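Local coordinates for protein pectate lyase (Cellvibrio cellulosa, PDB 1GXM) that cleaves pectate (polygalacturonic acid) by anti-beta-elimination, this chain being the catalytic module of a longer family 10 polysaccharide lyase, at residues A[48-53]-A[74-79]. Sequence-based numbering, arbitrary orientation.
Sequences GGWPKN and GATITE
W50 lies against T76 and E79, where the loop between helix 37-42 and strand 69-70 meets the start of helix 77-90 in the alpha/alpha toroid of this family 10 lyase. T76 is the N-cap residue. The contact is largely buried.

One hydrogen bond joins the two segments. W50 N donates to T76 OG1 at 2.9 Å, almost perfectly straight at 178°. The hydroxyl can serve the loop because OG1 stands anti to the carbonyl carbon of T76 (chi1 -60°). T76 OG1 also bonds T70 O, and W50 pairs through its backbone with T70. The threonine thus ties residues 48-53, strand 69-70 and the helix start together. Its side chain does not cap the helix. E79 OE1 accepts a weak, bent bond from T76 N (2.7 Å), a side-chain bond back to the residue just before the helix.

A75 CB packs on the loop backbone, 3.8 Å from P51 O, and lies 4.1 Å from K52 CB. The K52 chain then extends away to a salt bridge with D72.

The stack of E79 on the indole is the main side-chain contact. The glutamate chain bends at chi2 (88°), and its carboxylate lies nearly parallel to the ring. CG and the carboxylate run on toward the five-membered ring and W50 CB. E79 OE2 is taken by Y56 OH and by a glycerol, probably from the crystallisation liquor. W50 NE1 bonds V40 O, which helps fix the ring's rotation. At the other end of the stack is a CH-pi contact: E79 CB lies 3.5 Å from the centroid of the six-membered ring of W50, over its face.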
ATOM      1  N   GLY A  48     -10.767  11.478  12.631  1.00 11.00           N
ATOM      2  CA  GLY A  48     -10.737  11.680  11.194  1.00 10.89           C
ATOM      3  C   GLY A  48     -10.522  10.438  10.361  1.00 10.93           C
ATOM      4  O   GLY A  48     -10.679  10.473   9.153  1.00 10.98           O
ATOM      5  N   GLY A  49     -10.117   9.353  11.003  1.00 10.47           N
ATOM      6  CA  GLY A  49      -9.963   8.083  10.313  1.00 10.23           C
ATOM      7  C   GLY A  49     -11.270   7.320  10.267  1.00 10.43           C
ATOM      8  O   GLY A  49     -12.243   7.664  10.937  1.00 11.51           O
ATOM      9  N   TRP A  50     -11.273   6.239   9.512  1.00 10.50           N
ATOM     10  CA  TRP A  50     -12.378   5.309   9.486  1.00 10.47           C
ATOM     11  C   TRP A  50     -11.966   3.959  10.022  1.00 10.73           C
ATOM     12  O   TRP A  50     -10.807   3.568   9.917  1.00 10.04           O
ATOM     13  CB  TRP A  50     -12.889   5.059   8.078  1.00 10.16           C
ATOM     14  CG  TRP A  50     -13.872   6.086   7.582  1.00 10.32           C
ATOM     15  CD1 TRP A  50     -15.207   5.937   7.511  1.00 11.35           C
ATOM     16  CD2 TRP A  50     -13.584   7.388   7.046  1.00 11.24           C
ATOM     17  NE1 TRP A  50     -15.783   7.065   6.987  1.00 11.49           N
ATOM     18  CE2 TRP A  50     -14.811   7.974   6.693  1.00 11.53           C
ATOM     19  CE3 TRP A  50     -12.414   8.130   6.857  1.00 10.67           C
ATOM     20  CZ2 TRP A  50     -14.900   9.237   6.141  1.00 12.43           C
ATOM     21  CZ3 TRP A  50     -12.511   9.375   6.276  1.00 12.45           C
ATOM     22  CH2 TRP A  50     -13.744   9.918   5.942  1.00 13.29           C
ATOM     23  N   PRO A  51     -12.931   3.227  10.555  1.00 11.23           N
ATOM     24  CA  PRO A  51     -12.701   1.825  10.894  1.00 12.62           C
ATOM     25  C   PRO A  51     -12.741   1.038   9.592  1.00 13.24           C
ATOM     26  O   PRO A  51     -13.221   1.533   8.569  1.00 13.85           O
ATOM     27  CB  PRO A  51     -13.894   1.471  11.789  1.00 13.24           C
ATOM     28  CG  PRO A  51     -14.662   2.686  11.956  1.00 13.56           C
ATOM     29  CD  PRO A  51     -14.321   3.623  10.828  1.00 11.65           C
ATOM     30  N   LYS A  52     -12.244  -0.184   9.615  1.00 13.94           N
ATOM     31  CA  LYS A  52     -12.297  -1.013   8.415  1.00 14.84           C
ATOM     32  C   LYS A  52     -13.549  -1.871   8.349  1.00 15.34           C
ATOM     33  O   LYS A  52     -14.271  -2.020   9.338  1.00 15.20           O
ATOM     34  CB  LYS A  52     -11.065  -1.904   8.291  1.00 15.20           C
ATOM     35  CG  LYS A  52     -10.913  -2.903   9.395  1.00 16.07           C
ATOM     36  CD  LYS A  52      -9.794  -3.853   9.097  1.00 17.64           C
ATOM     37  CE  LYS A  52      -9.614  -4.880  10.169  1.00 21.01           C
ATOM     38  NZ  LYS A  52      -8.488  -5.782   9.788  1.00 24.14           N
ATOM     39  N   ASN A  53     -13.794  -2.402   7.158  1.00 16.96           N
ATOM     40  CA  ASN A  53     -14.732  -3.504   6.926  1.00 18.46           C
ATOM     41  C   ASN A  53     -16.204  -3.144   7.093  1.00 19.53           C
ATOM     42  O   ASN A  53     -17.038  -4.024   7.274  1.00 20.96           O
ATOM     43  CB  ASN A  53     -14.414  -4.707   7.831  1.00 18.71           C
ATOM     44  CG  ASN A  53     -13.040  -5.291   7.585  1.00 20.05           C
ATOM     45  OD1 ASN A  53     -12.412  -5.051   6.556  1.00 22.17           O
ATOM     46  ND2 ASN A  53     -12.571  -6.074   8.543  1.00 22.24           N
ATOM     47  N   GLY A  74      -8.019  -0.752   2.752  1.00 12.49           N
ATOM     48  CA  GLY A  74      -8.399   0.460   2.039  1.00 12.61           C
ATOM     49  C   GLY A  74      -9.076   1.503   2.893  1.00 12.23           C
ATOM     50  O   GLY A  74      -9.497   2.536   2.391  1.00 12.66           O
ATOM     51  N   ALA A  75      -9.208   1.252   4.184  1.00 11.00           N
ATOM     52  CA  ALA A  75      -9.915   2.181   5.043  1.00 10.82           C
ATOM     53  C   ALA A  75      -9.189   3.517   5.114  1.00 10.67           C
ATOM     54  O   ALA A  75      -7.970   3.594   4.970  1.00 10.64           O
ATOM     55  CB  ALA A  75     -10.100   1.615   6.410  1.00 10.78           C
ATOM     56  N   THR A  76      -9.998   4.550   5.340  1.00 10.89           N
ATOM     57  CA  THR A  76      -9.604   5.938   5.482  1.00 11.09           C
ATOM     58  C   THR A  76      -9.187   6.519   4.145  1.00 11.09           C
ATOM     59  O   THR A  76      -9.764   7.504   3.675  1.00 11.47           O
ATOM     60  CB  THR A  76      -8.525   6.140   6.548  1.00 10.62           C
ATOM     61  OG1 THR A  76      -9.038   5.698   7.811  1.00 10.47           O
ATOM     62  CG2 THR A  76      -8.252   7.639   6.746  1.00 11.12           C
ATOM     63  N   ILE A  77      -8.205   5.900   3.515  1.00 11.23           N
ATOM     64  CA  ILE A  77      -7.678   6.405   2.263  1.00 11.77           C
ATOM     65  C   ILE A  77      -8.725   6.365   1.157  1.00 11.88           C
ATOM     66  O   ILE A  77      -8.808   7.296   0.357  1.00 13.23           O
ATOM     67  CB  ILE A  77      -6.354   5.699   1.870  1.00 12.29           C
ATOM     68  CG1 ILE A  77      -6.513   4.182   1.749  1.00 12.22           C
ATOM     69  CG2 ILE A  77      -5.288   6.076   2.885  1.00 13.44           C
ATOM     70  CD1 ILE A  77      -5.275   3.461   1.202  1.00 13.98           C
ATOM     71  N   THR A  78      -9.555   5.339   1.133  1.00 11.48           N
ATOM     72  CA  THR A  78     -10.577   5.243   0.103  1.00 11.86           C
ATOM     73  C   THR A  78     -11.692   6.230   0.401  1.00 12.45           C
ATOM     74  O   THR A  78     -12.098   6.988  -0.464  1.00 12.98           O
ATOM     75  CB  THR A  78     -11.138   3.843   0.034  1.00 12.01           C
ATOM     76  OG1 THR A  78     -10.079   2.898  -0.152  1.00 12.70           O
ATOM     77  CG2 THR A  78     -12.024   3.700  -1.187  1.00 12.80           C
ATOM     78  N   GLU A  79     -12.187   6.212   1.630  1.00 12.28           N
ATOM     79  CA  GLU A  79     -13.269   7.109   2.031  1.00 12.63           C
ATOM     80  C   GLU A  79     -12.915   8.563   1.782  1.00 13.04           C
ATOM     81  O   GLU A  79     -13.747   9.345   1.305  1.00 12.92           O
ATOM     82  CB  GLU A  79     -13.626   6.924   3.515  1.00 12.51           C
ATOM     83  CG  GLU A  79     -14.344   5.628   3.837  1.00 13.12           C
ATOM     84  CD  GLU A  79     -13.438   4.465   4.130  1.00 13.57           C
ATOM     85  OE1 GLU A  79     -12.247   4.511   3.777  1.00 13.08           O
ATOM     86  OE2 GLU A  79     -13.927   3.483   4.711  1.00 14.71           O
TER